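Local coordinates for uncharacterized protein (Photobacterium profundum, PDB 3R87) that probably hydrolyses acyl thioesters, as a hot-dog-fold thioesterase of the 4-hydroxybenzoyl-CoA thioesterase family, at residues Met3-His9 / Asp77-Thr83; His9-Tyr15 / Val70-Cys76; Lys89-Glu95 / Val106-Met112. All blocks are in the same frame, centred on the assembly; numbering follows the deposited sequence.

Contact 1. Residues Met3-His9 / Asp77-Thr83; sequences MSKIYHH and DIRTSFT
Over one face of the Phe82 ring sits Ser4 CB, in a CH-pi contact with CB 3.9 Å from the ring centroid, while Tyr7 OH lies at the edge of the same ring. The Tyr7 ring in turn receives Thr80 O and Ser4 OG at its own edge. These groups lie where strand 7-12, and the loop leading into it, run along strand 75-85 in the antiparallel sheet of the hot-dog fold. Tyr7 and Thr80 form a hydrogen-bonded pair, with Tyr7 N to Thr80 O nearly straight at 179°; His8 and Arg79 make the next, non-hydrogen-bonded pair, and His9 with Ile78 another hydrogen-bonded one.

Ahead of the strand, Ser4 prolongs the pairing by a mixed route. Ser4 N donates to Phe82 O (2.8 Å), and Ser4 OG accepts from Phe82 N at 2.9 Å. With chi1 at 71°, OG lies between the backbone N and the carbonyl carbon, where it also donates to Lys5 O. A side-chain oxygen thus takes the place of a backbone carbonyl. On the opposite side of the sheet from helix 28-41, Asp77 OD2 is gripped twice. Arg79 NE reaches it from above the carboxylate plane in a salt bridge (2.8 Å), and Arg79 also engages Trp97 in a cation-pi contact. His8 ND1 donates at 2.7 Å to the syn lone pair of Asp77 OD2, which lies in the plane of the His8 ring.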
loop_
_atom_site.group_PDB
_atom_site.type_symbol
_atom_site.label_atom_id
_atom_site.label_comp_id
_atom_site.label_asym_id
_atom_site.label_seq_id
_atom_site.Cartn_x
_atom_site.Cartn_y
_atom_site.Cartn_z
ATOM N N MET A 3 1.129 -14.808 -29.280
ATOM C CA MET A 3 0.739 -13.636 -28.334
ATOM C C MET A 3 -0.582 -12.952 -28.748
ATOM O O MET A 3 -0.889 -12.783 -29.984
ATOM C CB MET A 3 1.857 -12.526 -28.220
ATOM C CG MET A 3 1.855 -11.550 -27.127
ATOM S SD MET A 3 3.027 -11.475 -25.646
ATOM C CE MET A 3 2.377 -12.469 -24.497
ATOM N N SER A 4 -1.399 -12.583 -27.777
ATOM C CA SER A 4 -2.673 -11.908 -28.038
ATOM C C SER A 4 -2.398 -10.540 -28.585
ATOM O O SER A 4 -1.286 -10.042 -28.529
ATOM C CB SER A 4 -3.444 -11.814 -26.734
ATOM O OG SER A 4 -2.813 -10.878 -25.872
ATOM N N LYS A 5 -3.474 -9.840 -29.000
ATOM C CA LYS A 5 -3.436 -8.399 -29.173
ATOM C C LYS A 5 -2.991 -7.680 -27.871
ATOM O O LYS A 5 -3.024 -8.289 -26.779
ATOM C CB LYS A 5 -4.760 -7.846 -29.610
ATOM C CG LYS A 5 -5.828 -7.989 -28.506
ATOM C CD LYS A 5 -7.168 -7.340 -28.955
ATOM C CE LYS A 5 -8.246 -7.480 -27.889
ATOM N NZ LYS A 5 -9.620 -6.930 -28.308
ATOM N N ILE A 6 -2.652 -6.417 -28.008
ATOM C CA ILE A 6 -2.355 -5.564 -26.881
ATOM C C ILE A 6 -3.646 -4.980 -26.313
ATOM O O ILE A 6 -4.451 -4.416 -27.026
ATOM C CB ILE A 6 -1.341 -4.497 -27.239
ATOM C CG1 ILE A 6 0.003 -5.146 -27.645
ATOM C CG2 ILE A 6 -1.198 -3.485 -26.125
ATOM C CD1 ILE A 6 1.082 -4.184 -28.150
ATOM N N TYR A 7 -3.850 -5.159 -25.027
ATOM C CA TYR A 7 -4.934 -4.553 -24.257
ATOM C C TYR A 7 -4.404 -3.302 -23.570
ATOM O O TYR A 7 -3.229 -3.268 -23.185
ATOM C CB TYR A 7 -5.460 -5.535 -23.195
ATOM C CG TYR A 7 -6.075 -6.770 -23.805
ATOM C CD1 TYR A 7 -7.456 -6.858 -23.962
ATOM C CD2 TYR A 7 -5.323 -7.848 -24.204
ATOM C CE1 TYR A 7 -8.022 -8.003 -24.554
ATOM C CE2 TYR A 7 -5.880 -9.003 -24.802
ATOM C CZ TYR A 7 -7.213 -9.058 -24.945
ATOM O OH TYR A 7 -7.773 -10.171 -25.522
ATOM N N HIS A 8 -5.249 -2.322 -23.375
ATOM C CA HIS A 8 -4.903 -1.056 -22.787
ATOM C C HIS A 8 -5.716 -0.822 -21.521
ATOM O O HIS A 8 -6.934 -1.007 -21.542
ATOM C CB HIS A 8 -5.191 0.085 -23.789
ATOM C CG HIS A 8 -4.396 -0.007 -25.040
ATOM N ND1 HIS A 8 -3.247 0.685 -25.231
ATOM C CD2 HIS A 8 -4.604 -0.747 -26.174
ATOM C CE1 HIS A 8 -2.740 0.394 -26.442
ATOM N NE2 HIS A 8 -3.553 -0.474 -27.011
ATOM N N HIS A 9 -5.066 -0.355 -20.451
ATOM C CA HIS A 9 -5.747 -0.041 -19.190
ATOM C C HIS A 9 -5.112 1.174 -18.615
ATOM O O HIS A 9 -3.931 1.185 -18.354
ATOM C CB HIS A 9 -5.579 -1.243 -18.217
ATOM C CG HIS A 9 -6.133 -0.956 -16.834
ATOM N ND1 HIS A 9 -7.450 -0.716 -16.629
ATOM C CD2 HIS A 9 -5.513 -0.764 -15.609
ATOM C CE1 HIS A 9 -7.637 -0.379 -15.340
ATOM N NE2 HIS A 9 -6.483 -0.474 -14.684
ATOM N N ASP A 77 -0.592 4.389 -19.581
ATOM C CA ASP A 77 -1.271 3.269 -20.227
ATOM C C ASP A 77 -0.552 1.995 -19.858
ATOM O O ASP A 77 0.648 1.861 -20.117
ATOM C CB ASP A 77 -1.249 3.469 -21.742
ATOM C CG ASP A 77 -2.117 2.503 -22.512
ATOM O OD1 ASP A 77 -2.952 1.809 -21.938
ATOM O OD2 ASP A 77 -1.937 2.462 -23.756
ATOM N N ILE A 78 -1.266 1.058 -19.243
ATOM C CA ILE A 78 -0.741 -0.280 -19.023
ATOM C C ILE A 78 -1.121 -1.106 -20.255
ATOM O O ILE A 78 -2.297 -1.209 -20.577
ATOM C CB ILE A 78 -1.287 -0.940 -17.747
ATOM C CG1 ILE A 78 -1.246 -0.028 -16.547
ATOM C CG2 ILE A 78 -0.620 -2.273 -17.561
ATOM C CD1 ILE A 78 0.121 0.375 -16.208
ATOM N N ARG A 79 -0.118 -1.659 -20.915
ATOM C CA ARG A 79 -0.316 -2.376 -22.189
ATOM C C ARG A 79 0.038 -3.819 -21.955
ATOM O O ARG A 79 1.191 -4.133 -21.570
ATOM C CB ARG A 79 0.547 -1.729 -23.252
ATOM C CG ARG A 79 0.169 -0.293 -23.501
ATOM C CD ARG A 79 0.907 0.325 -24.666
ATOM N NE ARG A 79 0.511 1.698 -24.840
ATOM C CZ ARG A 79 1.114 2.534 -25.678
ATOM N NH1 ARG A 79 2.176 2.092 -26.394
ATOM N NH2 ARG A 79 0.703 3.776 -25.768
ATOM N N THR A 80 -0.906 -4.718 -22.205
ATOM C CA THR A 80 -0.800 -6.108 -21.805
ATOM C C THR A 80 -1.097 -7.037 -22.971
ATOM O O THR A 80 -2.086 -6.839 -23.678
ATOM C CB THR A 80 -1.838 -6.395 -20.693
ATOM O OG1 THR A 80 -1.533 -5.586 -19.554
ATOM C CG2 THR A 80 -1.874 -7.839 -20.250
ATOM N N SER A 81 -0.313 -8.079 -23.120
ATOM C CA SER A 81 -0.659 -9.192 -23.970
ATOM C C SER A 81 -0.397 -10.493 -23.228
ATOM O O SER A 81 0.327 -10.515 -22.224
ATOM C CB SER A 81 0.106 -9.168 -25.308
ATOM O OG SER A 81 1.468 -9.316 -25.043
ATOM N N PHE A 82 -0.993 -11.589 -23.685
ATOM C CA PHE A 82 -0.819 -12.904 -23.089
ATOM C C PHE A 82 -0.600 -13.931 -24.115
ATOM O O PHE A 82 -1.027 -13.806 -25.286
ATOM C CB PHE A 82 -2.017 -13.343 -22.152
ATOM C CG PHE A 82 -3.292 -13.545 -22.873
ATOM C CD1 PHE A 82 -4.275 -12.523 -23.046
ATOM C CD2 PHE A 82 -3.575 -14.822 -23.425
ATOM C CE1 PHE A 82 -5.448 -12.749 -23.728
ATOM C CE2 PHE A 82 -4.758 -14.990 -24.142
ATOM C CZ PHE A 82 -5.736 -13.954 -24.269
ATOM N N THR A 83 0.062 -15.008 -23.701
ATOM C CA THR A 83 0.183 -16.206 -24.507
ATOM C C THR A 83 0.021 -17.389 -23.547
ATOM O O THR A 83 0.448 -17.403 -22.434
ATOM C CB THR A 83 1.559 -16.275 -25.142
ATOM O OG1 THR A 83 2.488 -16.738 -24.262
ATOM C CG2 THR A 83 2.142 -14.900 -25.505
#

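Contact 2. Residues His9-Tyr15 / Val70-Cys76; sequences HPVQIYY and VEFAEIC
Four backbone hydrogen bonds tie Val11 and Ile13 to the segment 70-76. Val11 and Cys76 form an antiparallel hydrogen-bonded pair, with Val11 N to Cys76 O at 2.9 Å; beyond the last bridge, Gln12 with Ile75, Ile13 N donates to Glu74 O and Ile13 O accepts from Ala73 N (2.9 Å). The last two bonds fall on the type II turn Glu71-Glu74. Within that turn Glu74 OE2 accepts from Glu71 N at 174°, met from above the carboxylate plane, while Glu74 OE1 forms a salt bridge with Arg98.

Apolar packing joins Ile13 to Val70 and Pro10 CB to Ile75 CG2. With Ile13 CG1 beside its backbone N (chi1 -56°), that branch meets Val70 CG1 at 3.8 Å. Oxygen meets carbon in van der Waals contacts: Glu71 O against Ile13 CG2, and, from the extended Gln12 chain, Gln12 OE1 3.7 Å from Ile75 CD1.

The aromatic pair is Tyr15 and Phe72, whose planes meet at 63° with Tyr15 CD1 3.7 Å from Phe72 CE1. His20 of the third subunit meets both rings, and Tyr14 OH is hydrogen-bonded to His39 of the second. The type II turn thus leads into strand 75-85 where its antiparallel pairing with strand 7-12 of the hot-dog sheet ends and other subunits pack.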
loop_
_atom_site.group_PDB
_atom_site.type_symbol
_atom_site.label_atom_id
_atom_site.label_comp_id
_atom_site.label_asym_id
_atom_site.label_seq_id
_atom_site.Cartn_x
_atom_site.Cartn_y
_atom_site.Cartn_z
ATOM N N HIS A 9 -5.066 -0.355 -20.451
ATOM C CA HIS A 9 -5.747 -0.041 -19.190
ATOM C C HIS A 9 -5.112 1.174 -18.615
ATOM O O HIS A 9 -3.931 1.185 -18.354
ATOM C CB HIS A 9 -5.579 -1.243 -18.217
ATOM C CG HIS A 9 -6.133 -0.956 -16.834
ATOM N ND1 HIS A 9 -7.450 -0.716 -16.629
ATOM C CD2 HIS A 9 -5.513 -0.764 -15.609
ATOM C CE1 HIS A 9 -7.637 -0.379 -15.340
ATOM N NE2 HIS A 9 -6.483 -0.474 -14.684
ATOM N N PRO A 10 -5.875 2.243 -18.394
ATOM C CA PRO A 10 -5.273 3.476 -17.871
ATOM C C PRO A 10 -5.034 3.384 -16.381
ATOM O O PRO A 10 -5.841 2.800 -15.657
ATOM C CB PRO A 10 -6.326 4.546 -18.173
ATOM C CG PRO A 10 -7.632 3.764 -18.194
ATOM C CD PRO A 10 -7.338 2.424 -18.687
ATOM N N VAL A 11 -3.966 4.006 -15.912
ATOM C CA VAL A 11 -3.700 4.142 -14.490
ATOM C C VAL A 11 -3.276 5.568 -14.208
ATOM O O VAL A 11 -2.267 6.036 -14.761
ATOM C CB VAL A 11 -2.596 3.139 -13.998
ATOM C CG1 VAL A 11 -2.159 3.504 -12.566
ATOM C CG2 VAL A 11 -3.182 1.735 -14.075
ATOM N N GLN A 12 -4.003 6.245 -13.316
ATOM C CA GLN A 12 -3.609 7.565 -12.880
ATOM C C GLN A 12 -2.734 7.447 -11.632
ATOM O O GLN A 12 -2.987 6.632 -10.746
ATOM C CB GLN A 12 -4.816 8.435 -12.594
ATOM C CG GLN A 12 -4.468 9.832 -12.209
ATOM C CD GLN A 12 -5.536 10.861 -12.338
ATOM O OE1 GLN A 12 -6.443 10.737 -13.186
ATOM N NE2 GLN A 12 -5.447 11.911 -11.573
ATOM N N ILE A 13 -1.714 8.306 -11.556
ATOM C CA ILE A 13 -0.751 8.327 -10.451
ATOM C C ILE A 13 -1.184 9.377 -9.426
ATOM O O ILE A 13 -1.198 10.585 -9.730
ATOM C CB ILE A 13 0.647 8.621 -10.989
ATOM C CG1 ILE A 13 1.056 7.609 -12.077
ATOM C CG2 ILE A 13 1.665 8.663 -9.852
ATOM C CD1 ILE A 13 0.923 6.157 -11.688
ATOM N N TYR A 14 -1.508 8.927 -8.226
ATOM C CA TYR A 14 -1.975 9.763 -7.131
ATOM C C TYR A 14 -0.896 9.843 -6.049
ATOM O O TYR A 14 0.178 9.232 -6.152
ATOM C CB TYR A 14 -3.262 9.169 -6.540
ATOM C CG TYR A 14 -4.390 9.051 -7.521
ATOM C CD1 TYR A 14 -5.241 10.159 -7.764
ATOM C CD2 TYR A 14 -4.675 7.865 -8.150
ATOM C CE1 TYR A 14 -6.333 10.025 -8.632
ATOM C CE2 TYR A 14 -5.746 7.744 -9.023
ATOM C CZ TYR A 14 -6.589 8.827 -9.239
ATOM O OH TYR A 14 -7.663 8.680 -10.076
ATOM N N TYR A 15 -1.169 10.553 -4.945
ATOM C CA TYR A 15 -0.205 10.619 -3.859
ATOM C C TYR A 15 0.143 9.236 -3.295
ATOM O O TYR A 15 1.272 9.019 -2.860
ATOM C CB TYR A 15 -0.737 11.501 -2.710
ATOM C CG TYR A 15 -0.395 12.968 -2.858
ATOM C CD1 TYR A 15 -1.091 13.813 -3.654
ATOM C CD2 TYR A 15 0.652 13.484 -2.142
ATOM C CE1 TYR A 15 -0.729 15.197 -3.756
ATOM C CE2 TYR A 15 1.008 14.850 -2.223
ATOM C CZ TYR A 15 0.341 15.635 -3.084
ATOM O OH TYR A 15 0.654 16.994 -3.196
ATOM N N VAL A 70 8.095 7.445 -13.288
ATOM C CA VAL A 70 6.755 7.887 -13.581
ATOM C C VAL A 70 6.367 8.930 -12.520
ATOM O O VAL A 70 6.670 8.779 -11.339
ATOM C CB VAL A 70 5.808 6.705 -13.602
ATOM C CG1 VAL A 70 4.376 7.109 -13.789
ATOM C CG2 VAL A 70 6.218 5.647 -14.681
ATOM N N GLU A 71 5.668 9.989 -12.941
ATOM C CA GLU A 71 5.419 11.129 -12.088
ATOM C C GLU A 71 3.961 11.304 -11.690
ATOM O O GLU A 71 3.023 10.851 -12.349
ATOM C CB GLU A 71 5.916 12.403 -12.764
ATOM C CG GLU A 71 7.431 12.337 -12.945
ATOM C CD GLU A 71 8.019 13.459 -13.704
ATOM O OE1 GLU A 71 7.376 14.457 -13.934
ATOM O OE2 GLU A 71 9.160 13.301 -14.180
ATOM N N PHE A 72 3.776 11.996 -10.562
ATOM C CA PHE A 72 2.461 12.371 -10.059
ATOM C C PHE A 72 1.594 12.989 -11.132
ATOM O O PHE A 72 2.055 13.860 -11.899
ATOM C CB PHE A 72 2.639 13.368 -8.907
ATOM C CG PHE A 72 1.339 13.901 -8.397
ATOM C CD1 PHE A 72 0.397 13.087 -7.798
ATOM C CD2 PHE A 72 1.069 15.260 -8.506
ATOM C CE1 PHE A 72 -0.822 13.589 -7.342
ATOM C CE2 PHE A 72 -0.169 15.751 -8.043
ATOM C CZ PHE A 72 -1.083 14.940 -7.468
ATOM N N ALA A 73 0.341 12.570 -11.139
ATOM C CA ALA A 73 -0.748 13.119 -11.971
ATOM C C ALA A 73 -0.662 12.665 -13.416
ATOM O O ALA A 73 -1.542 13.007 -14.199
ATOM C CB ALA A 73 -0.860 14.647 -11.840
ATOM N N GLU A 74 0.322 11.871 -13.806
ATOM C CA GLU A 74 0.315 11.239 -15.108
ATOM C C GLU A 74 -0.791 10.198 -15.181
ATOM O O GLU A 74 -1.022 9.465 -14.202
ATOM C CB GLU A 74 1.672 10.650 -15.454
ATOM C CG GLU A 74 2.696 11.749 -15.625
ATOM C CD GLU A 74 4.100 11.340 -15.978
ATOM O OE1 GLU A 74 4.871 12.292 -16.336
ATOM O OE2 GLU A 74 4.527 10.196 -15.766
ATOM N N ILE A 75 -1.407 10.081 -16.353
ATOM C CA ILE A 75 -2.257 8.973 -16.671
ATOM C C ILE A 75 -1.461 8.092 -17.618
ATOM O O ILE A 75 -1.233 8.442 -18.772
ATOM C CB ILE A 75 -3.619 9.360 -17.239
ATOM C CG1 ILE A 75 -4.370 10.275 -16.224
ATOM C CG2 ILE A 75 -4.418 8.067 -17.507
ATOM C CD1 ILE A 75 -5.683 10.809 -16.799
ATOM N N CYS A 76 -0.980 6.981 -17.101
ATOM C CA CYS A 76 -0.197 6.036 -17.888
ATOM C C CYS A 76 -1.101 5.025 -18.520
ATOM O O CYS A 76 -2.264 4.834 -18.142
ATOM C CB CYS A 76 0.765 5.323 -16.968
ATOM S SG CYS A 76 2.067 6.397 -16.339
#

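Contact 3. Residues Lys89-Glu95 / Val106-Met112; sequences KTLWRQE and VIGDIEM
Trp92 and Met112 meet obliquely on the helix-facing side of a beta hairpin, strands 89-97 and 106-115 of the hot-dog sheet. In the conformer described, Met112 runs out extended, which carries SD to 3.4 Å from Trp92 NE1 in a weak hydrogen bond; the bend at chi3 (77°) then turns CE to the edge of the indole. Thr90 CG2 lies over one indole face, toward its rim, and Thr90 CB touches Met112 CE at 3.6 Å, each residue taken in one of two conformers. Ile110 CG2 approaches Trp92 CD1, while Phe82 meets the indole from the neighbouring strand.

The other side of the hairpin is largely charged. Arg93 turns at chi2 (70°), folding its guanidinium back beside Asp109 and over Ile107, whose CG2 stands above the centre of the guanidinium, 3.4 Å from Arg93 CZ. At the edge, NE and NH2 of Arg93 both grip Glu95 OE2, with NE at 2.9 Å. Arg93 NH1 donates to Asp109 OD1 (2.9 Å), approaching on the syn side. Bound along its rim by two carboxylates, the guanidinium is fixed in rotation. Water 3 bridges Arg93 NH1 and Asp109 OD2. Farther along, one conformer of Lys89 bends at chi3 to run alongside Glu111, and Lys89 NZ reaches Glu111 OE1 at 2.8 Å from above the carboxylate plane.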
loop_
_atom_site.group_PDB
_atom_site.type_symbol
_atom_site.label_atom_id
_atom_site.label_comp_id
_atom_site.label_asym_id
_atom_site.label_seq_id
_atom_site.Cartn_x
_atom_site.Cartn_y
_atom_site.Cartn_z
ATOM N N LYS A 89 0.075 -22.806 -17.360
ATOM C CA LYS A 89 0.797 -21.536 -17.324
ATOM C C LYS A 89 0.150 -20.553 -18.317
ATOM O O LYS A 89 -0.297 -20.926 -19.440
ATOM C CB LYS A 89 2.212 -21.754 -17.838
ATOM C CG LYS A 89 2.949 -22.868 -17.113
ATOM C CD LYS A 89 4.426 -22.838 -17.442
ATOM C CE LYS A 89 5.111 -21.696 -16.698
ATOM N NZ LYS A 89 6.601 -21.799 -16.622
ATOM N N THR A 90 0.213 -19.285 -17.936
ATOM C CA THR A 90 -0.104 -18.177 -18.811
ATOM C C THR A 90 1.056 -17.203 -18.719
ATOM O O THR A 90 1.495 -16.852 -17.619
ATOM C CB THR A 90 -1.447 -17.511 -18.457
ATOM O OG1 THR A 90 -2.479 -18.475 -18.486
ATOM C CG2 THR A 90 -1.811 -16.508 -19.575
ATOM N N LEU A 91 1.590 -16.756 -19.881
ATOM C CA LEU A 91 2.621 -15.784 -19.937
ATOM C C LEU A 91 2.060 -14.430 -20.292
ATOM O O LEU A 91 1.269 -14.332 -21.254
ATOM C CB LEU A 91 3.689 -16.211 -20.989
ATOM C CG LEU A 91 4.082 -17.628 -20.903
ATOM C CD1 LEU A 91 5.059 -17.931 -22.036
ATOM C CD2 LEU A 91 4.665 -17.927 -19.490
ATOM N N TRP A 92 2.414 -13.417 -19.565
ATOM C CA TRP A 92 1.940 -12.069 -19.776
ATOM C C TRP A 92 3.115 -11.168 -20.063
ATOM O O TRP A 92 4.150 -11.233 -19.365
ATOM C CB TRP A 92 1.179 -11.570 -18.566
ATOM C CG TRP A 92 0.003 -12.381 -18.152
ATOM C CD1 TRP A 92 -0.020 -13.482 -17.359
ATOM C CD2 TRP A 92 -1.377 -12.124 -18.487
ATOM N NE1 TRP A 92 -1.308 -13.907 -17.197
ATOM C CE2 TRP A 92 -2.171 -13.096 -17.859
ATOM C CE3 TRP A 92 -2.024 -11.099 -19.212
ATOM C CZ2 TRP A 92 -3.583 -13.098 -17.930
ATOM C CZ3 TRP A 92 -3.399 -11.101 -19.292
ATOM C CH2 TRP A 92 -4.150 -12.101 -18.691
ATOM N N ARG A 93 2.993 -10.295 -21.058
ATOM C CA ARG A 93 3.896 -9.200 -21.292
ATOM C C ARG A 93 3.148 -7.938 -20.913
ATOM O O ARG A 93 2.076 -7.680 -21.480
ATOM C CB ARG A 93 4.348 -9.151 -22.757
ATOM C CG ARG A 93 5.173 -7.933 -23.095
ATOM C CD ARG A 93 6.525 -7.990 -22.450
ATOM N NE ARG A 93 7.388 -6.938 -22.957
ATOM C CZ ARG A 93 8.690 -7.082 -23.150
ATOM N NH1 ARG A 93 9.379 -8.160 -22.703
ATOM N NH2 ARG A 93 9.319 -6.064 -23.705
ATOM N N GLN A 94 3.679 -7.130 -19.998
ATOM C CA GLN A 94 2.999 -5.964 -19.527
ATOM C C GLN A 94 3.943 -4.802 -19.496
ATOM O O GLN A 94 5.118 -4.947 -19.092
ATOM C CB GLN A 94 2.323 -6.187 -18.164
ATOM C CG GLN A 94 1.408 -7.399 -18.197
ATOM C CD GLN A 94 0.538 -7.492 -16.977
ATOM O OE1 GLN A 94 0.871 -8.227 -16.033
ATOM N NE2 GLN A 94 -0.537 -6.721 -16.948
ATOM N N GLU A 95 3.492 -3.620 -19.909
ATOM C CA GLU A 95 4.336 -2.471 -19.999
ATOM C C GLU A 95 3.609 -1.228 -19.533
ATOM O O GLU A 95 2.430 -1.047 -19.827
ATOM C CB GLU A 95 4.821 -2.230 -21.447
ATOM C CG GLU A 95 5.583 -3.456 -21.985
ATOM C CD GLU A 95 6.130 -3.304 -23.365
ATOM O OE1 GLU A 95 5.890 -2.249 -24.024
ATOM O OE2 GLU A 95 6.814 -4.256 -23.827
ATOM N N VAL A 106 8.343 0.869 -17.772
ATOM C CA VAL A 106 8.439 -0.354 -16.976
ATOM C C VAL A 106 8.010 -1.497 -17.871
ATOM O O VAL A 106 6.981 -1.372 -18.573
ATOM C CB VAL A 106 7.596 -0.297 -15.707
ATOM C CG1 VAL A 106 7.738 -1.595 -14.889
ATOM C CG2 VAL A 106 7.922 0.922 -14.879
ATOM N N ILE A 107 8.729 -2.589 -17.827
ATOM C CA ILE A 107 8.425 -3.820 -18.558
ATOM C C ILE A 107 8.340 -4.956 -17.572
ATOM O O ILE A 107 9.249 -5.106 -16.732
ATOM C CB ILE A 107 9.481 -4.100 -19.609
ATOM C CG1 ILE A 107 9.512 -2.996 -20.663
ATOM C CG2 ILE A 107 9.245 -5.516 -20.232
ATOM C CD1 ILE A 107 10.742 -2.997 -21.572
ATOM N N GLY A 108 7.346 -5.818 -17.711
ATOM C CA GLY A 108 7.262 -7.052 -16.944
ATOM C C GLY A 108 6.954 -8.220 -17.843
ATOM O O GLY A 108 6.055 -8.156 -18.706
ATOM N N ASP A 109 7.670 -9.318 -17.624
ATOM C CA ASP A 109 7.336 -10.623 -18.155
ATOM C C ASP A 109 6.859 -11.463 -16.984
ATOM O O ASP A 109 7.647 -11.718 -16.038
ATOM C CB ASP A 109 8.562 -11.301 -18.808
ATOM C CG ASP A 109 9.120 -10.548 -19.981
ATOM O OD1 ASP A 109 8.346 -10.217 -20.863
ATOM O OD2 ASP A 109 10.382 -10.335 -20.019
ATOM N N ILE A 110 5.591 -11.822 -16.964
ATOM C CA ILE A 110 4.935 -12.448 -15.829
ATOM C C ILE A 110 4.460 -13.822 -16.179
ATOM O O ILE A 110 3.892 -14.030 -17.268
ATOM C CB ILE A 110 3.792 -11.574 -15.295
ATOM C CG1 ILE A 110 4.260 -10.438 -14.367
ATOM C CG2 ILE A 110 2.772 -12.442 -14.578
ATOM C CD1 ILE A 110 4.977 -9.618 -14.647
ATOM N N GLU A 111 4.697 -14.807 -15.349
ATOM C CA GLU A 111 4.177 -16.139 -15.516
ATOM C C GLU A 111 3.167 -16.405 -14.443
ATOM O O GLU A 111 3.483 -16.262 -13.234
ATOM C CB GLU A 111 5.267 -17.193 -15.428
ATOM C CG GLU A 111 6.354 -17.023 -16.352
ATOM C CD GLU A 111 7.314 -18.216 -16.422
ATOM O OE1 GLU A 111 7.204 -19.210 -15.619
ATOM O OE2 GLU A 111 8.256 -18.112 -17.243
ATOM N N MET A 112 1.974 -16.803 -14.814
ATOM C CA MET A 112 0.841 -16.982 -13.947
ATOM C C MET A 112 0.438 -18.469 -13.919
ATOM O O MET A 112 0.422 -19.108 -14.992
ATOM C CB MET A 112 -0.319 -16.184 -14.608
ATOM C CG MET A 112 -1.626 -16.215 -13.863
ATOM S SD MET A 112 -2.995 -15.342 -14.583
ATOM C CE MET A 112 -3.597 -16.235 -15.822
HETATM O O HOH W 1 -2.534 -19.569 -15.873
HETATM O O HOH W 2 6.300 -12.013 -21.405
HETATM O O HOH W 3 11.872 -9.681 -22.213
#

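How the contacts relate
The three contacts illustrate how one curved antiparallel sheet is assembled from sequence-distant and local pairings. Contacts 1 and 2 are successive lengths of the same ladder, strand 7-12 on strand 75-85; they share His9, and Ile78 CG1 packs 3.6 Å from Val11 CG2 where they meet. Contact 3 follows one strand over, its centre about 10 Å from that of contact 1. The seam between them includes probable hydrogen bonds from Arg79 N to Glu95 O and from Thr83 N to Leu91 O, and Thr80 CG2 packs on Trp92 CE3. Contacts 2 and 3 do not touch. All three lie away from the magnesium-binding residues His53 and Asp127.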